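Long-range contact in mandelate racemase/muconate lactonizing enzyme family protein (Bradyrhizobium sp. ORS 278, PDB 3TOY), which is of unknown function but belongs to the enolase superfamily, with a capping domain joined to a modified TIM barrel: residues P276-D289 against G303-P317. Residues are numbered along the deposited sequence; the frame is centred on the assembly and turned at random.
With P4C (O-acetaldehydyl-hexaethylene glycol), chain H.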
loop_
_atom_site.group_PDB
_atom_site.type_symbol
_atom_site.label_atom_id
_atom_site.label_comp_id
_atom_site.label_asym_id
_atom_site.label_seq_id
_atom_site.Cartn_x
_atom_site.Cartn_y
_atom_site.Cartn_z
ATOM N N PRO A 276 24.864 10.433 -1.372
ATOM C CA PRO A 276 24.178 9.187 -1.021
ATOM C C PRO A 276 22.694 9.403 -0.750
ATOM O O PRO A 276 21.868 8.532 -1.099
ATOM C CB PRO A 276 24.925 8.723 0.230
ATOM C CG PRO A 276 26.391 9.138 -0.113
ATOM C CD PRO A 276 26.203 10.522 -0.735
ATOM N N ARG A 277 22.327 10.540 -0.172
ATOM C CA ARG A 277 20.883 10.754 0.122
ATOM C C ARG A 277 20.060 10.868 -1.140
ATOM O O ARG A 277 18.926 10.388 -1.185
ATOM C CB ARG A 277 20.638 11.967 1.022
ATOM C CG ARG A 277 19.115 12.242 1.313
ATOM C CD ARG A 277 18.501 11.098 2.134
ATOM N NE ARG A 277 19.245 10.917 3.373
ATOM C CZ ARG A 277 19.312 9.776 4.066
ATOM N NH1 ARG A 277 18.627 8.713 3.674
ATOM N NH2 ARG A 277 20.047 9.711 5.168
ATOM N N GLY A 278 20.610 11.513 -2.167
ATOM C CA GLY A 278 19.911 11.640 -3.449
ATOM C C GLY A 278 19.608 10.270 -4.031
ATOM O O GLY A 278 18.538 10.050 -4.607
ATOM N N PHE A 279 20.558 9.348 -3.889
ATOM C CA PHE A 279 20.321 7.973 -4.319
ATOM C C PHE A 279 19.314 7.262 -3.434
ATOM O O PHE A 279 18.470 6.517 -3.953
ATOM C CB PHE A 279 21.639 7.201 -4.435
ATOM C CG PHE A 279 22.339 7.524 -5.705
ATOM C CD1 PHE A 279 22.074 6.787 -6.833
ATOM C CD2 PHE A 279 23.140 8.671 -5.807
ATOM C CE1 PHE A 279 22.638 7.125 -8.052
ATOM C CE2 PHE A 279 23.725 9.018 -7.036
ATOM C CZ PHE A 279 23.470 8.253 -8.159
ATOM N N ALA A 280 19.401 7.471 -2.121
ATOM C CA ALA A 280 18.432 6.819 -1.210
ATOM C C ALA A 280 16.986 7.206 -1.546
ATOM O O ALA A 280 16.097 6.337 -1.575
ATOM C CB ALA A 280 18.733 7.111 0.286
ATOM N N GLU A 281 16.733 8.485 -1.794
ATOM C CA GLU A 281 15.378 8.904 -2.213
ATOM C C GLU A 281 14.945 8.352 -3.579
ATOM O O GLU A 281 13.768 7.941 -3.767
ATOM C CB GLU A 281 15.213 10.430 -2.185
ATOM C CG GLU A 281 15.423 11.081 -0.787
ATOM C CD GLU A 281 14.498 10.528 0.314
ATOM O OE1 GLU A 281 13.440 9.918 0.015
ATOM O OE2 GLU A 281 14.836 10.700 1.503
ATOM N N ALA A 282 15.854 8.349 -4.545
ATOM C CA ALA A 282 15.549 7.743 -5.851
ATOM C C ALA A 282 15.190 6.269 -5.743
ATOM O O ALA A 282 14.262 5.800 -6.395
ATOM C CB ALA A 282 16.720 7.934 -6.842
ATOM N N ILE A 283 15.917 5.545 -4.913
ATOM C CA ILE A 283 15.688 4.104 -4.732
ATOM C C ILE A 283 14.381 3.891 -3.986
ATOM O O ILE A 283 13.612 2.965 -4.306
ATOM C CB ILE A 283 16.875 3.441 -3.999
ATOM C CG1 ILE A 283 18.092 3.418 -4.948
ATOM C CG2 ILE A 283 16.530 2.039 -3.535
ATOM C CD1 ILE A 283 19.449 3.020 -4.285
ATOM N N ALA A 284 14.119 4.748 -3.004
ATOM C CA ALA A 284 12.879 4.668 -2.246
ATOM C C ALA A 284 11.688 4.918 -3.171
ATOM O O ALA A 284 10.661 4.313 -3.011
ATOM C CB ALA A 284 12.867 5.675 -1.108
ATOM N N ALA A 285 11.831 5.816 -4.138
ATOM C CA ALA A 285 10.771 6.057 -5.100
ATOM C C ALA A 285 10.683 4.977 -6.200
ATOM O O ALA A 285 9.704 4.935 -6.939
ATOM C CB ALA A 285 10.930 7.437 -5.724
ATOM N N GLY A 286 11.674 4.089 -6.277
ATOM C CA GLY A 286 11.750 3.081 -7.346
ATOM C C GLY A 286 11.948 3.724 -8.721
ATOM O O GLY A 286 11.397 3.273 -9.706
ATOM N N ALA A 287 12.769 4.758 -8.782
ATOM C CA ALA A 287 12.975 5.503 -10.038
ATOM C C ALA A 287 13.555 4.668 -11.212
ATOM O O ALA A 287 13.196 4.902 -12.373
ATOM C CB ALA A 287 13.854 6.725 -9.767
ATOM N N SER A 288 14.462 3.732 -10.935
ATOM C CA SER A 288 15.156 3.040 -12.034
ATOM C C SER A 288 15.518 1.591 -11.738
ATOM O O SER A 288 15.506 1.157 -10.583
ATOM C CB SER A 288 16.410 3.825 -12.414
ATOM O OG SER A 288 17.348 3.789 -11.335
ATOM N N ASP A 289 15.809 0.834 -12.801
ATOM C CA ASP A 289 16.260 -0.541 -12.687
ATOM C C ASP A 289 17.731 -0.617 -12.478
ATOM O O ASP A 289 18.195 -1.507 -11.773
ATOM C CB ASP A 289 15.919 -1.322 -13.965
ATOM C CG ASP A 289 14.433 -1.326 -14.225
ATOM O OD1 ASP A 289 13.719 -1.937 -13.409
ATOM O OD2 ASP A 289 13.965 -0.706 -15.194
ATOM N N GLY A 303 31.397 8.958 -1.127
ATOM C CA GLY A 303 29.943 8.892 -1.425
ATOM C C GLY A 303 29.601 7.652 -2.269
ATOM O O GLY A 303 28.591 6.958 -2.008
ATOM N N TRP A 304 30.431 7.351 -3.265
ATOM C CA TRP A 304 30.231 6.160 -4.115
ATOM C C TRP A 304 30.113 4.891 -3.295
ATOM O O TRP A 304 29.210 4.055 -3.538
ATOM C CB TRP A 304 31.383 6.004 -5.122
ATOM C CG TRP A 304 31.276 4.792 -5.980
ATOM C CD1 TRP A 304 31.501 3.520 -5.608
ATOM C CD2 TRP A 304 30.891 4.751 -7.357
ATOM N NE1 TRP A 304 31.283 2.668 -6.663
ATOM C CE2 TRP A 304 30.897 3.402 -7.748
ATOM C CE3 TRP A 304 30.516 5.722 -8.288
ATOM C CZ2 TRP A 304 30.565 2.993 -9.031
ATOM C CZ3 TRP A 304 30.179 5.317 -9.558
ATOM C CH2 TRP A 304 30.223 3.966 -9.925
ATOM N N LEU A 305 31.029 4.714 -2.334
ATOM C CA LEU A 305 31.035 3.493 -1.526
ATOM C C LEU A 305 29.742 3.316 -0.705
ATOM O O LEU A 305 29.253 2.186 -0.525
ATOM C CB LEU A 305 32.276 3.437 -0.617
ATOM C CG LEU A 305 33.608 3.337 -1.373
ATOM C CD1 LEU A 305 34.772 3.565 -0.397
ATOM C CD2 LEU A 305 33.787 2.012 -2.132
ATOM N N ASN A 306 29.194 4.406 -0.193
ATOM C CA ASN A 306 27.903 4.379 0.500
ATOM C C ASN A 306 26.831 3.878 -0.472
ATOM O O ASN A 306 26.064 2.951 -0.166
ATOM C CB ASN A 306 27.549 5.802 0.956
ATOM C CG ASN A 306 26.286 5.886 1.837
ATOM O OD1 ASN A 306 25.177 5.410 1.493
ATOM N ND2 ASN A 306 26.446 6.574 2.975
ATOM N N VAL A 307 26.774 4.518 -1.640
ATOM C CA VAL A 307 25.782 4.144 -2.670
ATOM C C VAL A 307 25.962 2.689 -3.157
ATOM O O VAL A 307 24.999 2.018 -3.490
ATOM C CB VAL A 307 25.774 5.159 -3.865
ATOM C CG1 VAL A 307 24.845 4.675 -5.011
ATOM C CG2 VAL A 307 25.292 6.535 -3.381
ATOM N N ALA A 308 27.182 2.170 -3.163
ATOM C CA ALA A 308 27.397 0.795 -3.570
ATOM C C ALA A 308 26.657 -0.150 -2.607
ATOM O O ALA A 308 26.139 -1.173 -3.037
ATOM C CB ALA A 308 28.887 0.456 -3.582
ATOM N N GLY A 309 26.633 0.201 -1.319
ATOM C CA GLY A 309 25.932 -0.630 -0.305
ATOM C C GLY A 309 24.420 -0.575 -0.543
ATOM O O GLY A 309 23.725 -1.597 -0.474
ATOM N N GLN A 310 23.917 0.613 -0.833
ATOM C CA GLN A 310 22.505 0.804 -1.139
ATOM C C GLN A 310 22.119 0.008 -2.375
ATOM O O GLN A 310 21.076 -0.633 -2.404
ATOM C CB GLN A 310 22.205 2.271 -1.438
ATOM C CG GLN A 310 22.364 3.241 -0.264
ATOM C CD GLN A 310 21.906 4.623 -0.661
ATOM O OE1 GLN A 310 20.869 4.769 -1.296
ATOM N NE2 GLN A 310 22.691 5.653 -0.312
ATOM N N ALA A 311 22.951 0.064 -3.415
ATOM C CA ALA A 311 22.626 -0.653 -4.662
ATOM C C ALA A 311 22.611 -2.162 -4.478
ATOM O O ALA A 311 21.766 -2.865 -5.057
ATOM C CB ALA A 311 23.580 -0.229 -5.813
ATOM N N ASP A 312 23.541 -2.669 -3.677
ATOM C CA ASP A 312 23.539 -4.081 -3.350
ATOM C C ASP A 312 22.226 -4.424 -2.648
ATOM O O ASP A 312 21.560 -5.394 -3.013
ATOM C CB ASP A 312 24.733 -4.420 -2.454
ATOM C CG ASP A 312 24.815 -5.894 -2.119
ATOM O OD1 ASP A 312 24.548 -6.717 -3.009
ATOM O OD2 ASP A 312 25.132 -6.214 -0.956
ATOM N N ALA A 313 21.829 -3.626 -1.658
ATOM C CA ALA A 313 20.596 -3.940 -0.934
ATOM C C ALA A 313 19.359 -3.908 -1.848
ATOM O O ALA A 313 18.439 -4.708 -1.684
ATOM C CB ALA A 313 20.388 -2.973 0.222
ATOM N N ALA A 314 19.333 -2.979 -2.791
ATOM C CA ALA A 314 18.191 -2.821 -3.693
ATOM C C ALA A 314 18.259 -3.740 -4.907
ATOM O O ALA A 314 17.331 -3.721 -5.729
ATOM C CB ALA A 314 18.086 -1.387 -4.169
ATOM N N SER A 315 19.353 -4.489 -5.043
ATOM C CA SER A 315 19.652 -5.332 -6.224
ATOM C C SER A 315 19.627 -4.534 -7.537
ATOM O O SER A 315 18.927 -4.882 -8.489
ATOM C CB SER A 315 18.732 -6.563 -6.307
ATOM O OG SER A 315 18.795 -7.287 -5.086
ATOM N N ILE A 316 20.367 -3.428 -7.547
ATOM C CA ILE A 316 20.406 -2.518 -8.682
ATOM C C ILE A 316 21.808 -2.547 -9.284
ATOM O O ILE A 316 22.788 -2.131 -8.643
ATOM C CB ILE A 316 20.048 -1.082 -8.265
ATOM C CG1 ILE A 316 18.572 -1.036 -7.839
ATOM C CG2 ILE A 316 20.282 -0.086 -9.439
ATOM C CD1 ILE A 316 18.119 0.337 -7.388
ATOM N N PRO A 317 21.923 -3.076 -10.502
ATOM C CA PRO A 317 23.231 -3.031 -11.163
ATOM C C PRO A 317 23.713 -1.588 -11.242
ATOM O O PRO A 317 22.972 -0.712 -11.668
ATOM C CB PRO A 317 22.915 -3.528 -12.572
ATOM C CG PRO A 317 21.747 -4.483 -12.342
ATOM C CD PRO A 317 20.900 -3.735 -11.339
HETATM O O1 P4C H . 30.197 -0.828 0.493
HETATM C C2 P4C H . 31.173 -0.460 -0.493
HETATM C C3 P4C H . 32.314 -1.474 -0.547
HETATM O O4 P4C H . 33.349 -1.114 0.375
HETATM C C5 P4C H . 34.657 -1.445 -0.124
HETATM C C6 P4C H . 35.745 -1.202 0.920
HETATM O O7 P4C H . 36.002 0.194 1.061
HETATM C C8 P4C H . 36.650 0.583 2.277
HETATM C C9 P4C H . 36.505 2.098 2.426
HETATM O O10 P4C H . 35.607 2.400 3.499
HETATM C C11 P4C H . 35.050 3.712 3.425
HETATM C C12 P4C H . 33.915 3.834 4.441
HETATM O O13 P4C H . 32.734 3.166 3.979
HETATM C C14 P4C H . 31.588 3.519 4.764
HETATM C C15 P4C H . 30.419 2.603 4.411
HETATM O O16 P4C H . 29.690 3.146 3.306
HETATM O O HOH W 1 17.308 -4.004 -11.079
#
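Two neighbouring outer helices of the barrel domain meet where Gln310, reaching from helix 303-314, lies as a knob among Pro276, Phe279, Ala280 and Ile283 of helix 276-285. Its chain leaves beside the backbone N (chi1 -66°) and runs out extended beyond CG, which carries the amide across to the first turn of that segment. There Gln310 NE2 bonds to the carbonyl O of Pro276 at 3.1 Å, almost perfectly straight at the hydrogen but from above the carbonyl plane; the same oxygen also accepts the helical N-H of Ala280. In the Asn306 conformer given here, a second NE2 bond, to Asn306 OD1, helps hold the amide's rotation, and Asn306 ND2 goes on to Asp312 of a second subunit. Pro276 answers with a knob of its own, its CB 3.5 Å from Asn306 CG. The helices run nearly parallel, their axes coming within 9.5 Å at an angle of 18°, as successive helices of beta-alpha units do, with strand 290-291 between them in sequence. On the strand-facing side, Val307 CG1 sits over the face of the Phe279 ring, 4.2 Å from its centroid, and both side chains touch Ile291. Further along, Ile283 splits its branches: CG2 packs on Ala314 CB at 3.8 Å, CG1 on Ile316 CD1. Beyond the Schellman motifs at Gly286 and Ser315, Ile316 CG2 rests 3.4 Å from Asp289 O, and a water donates to Asp289 O and Ser315 O.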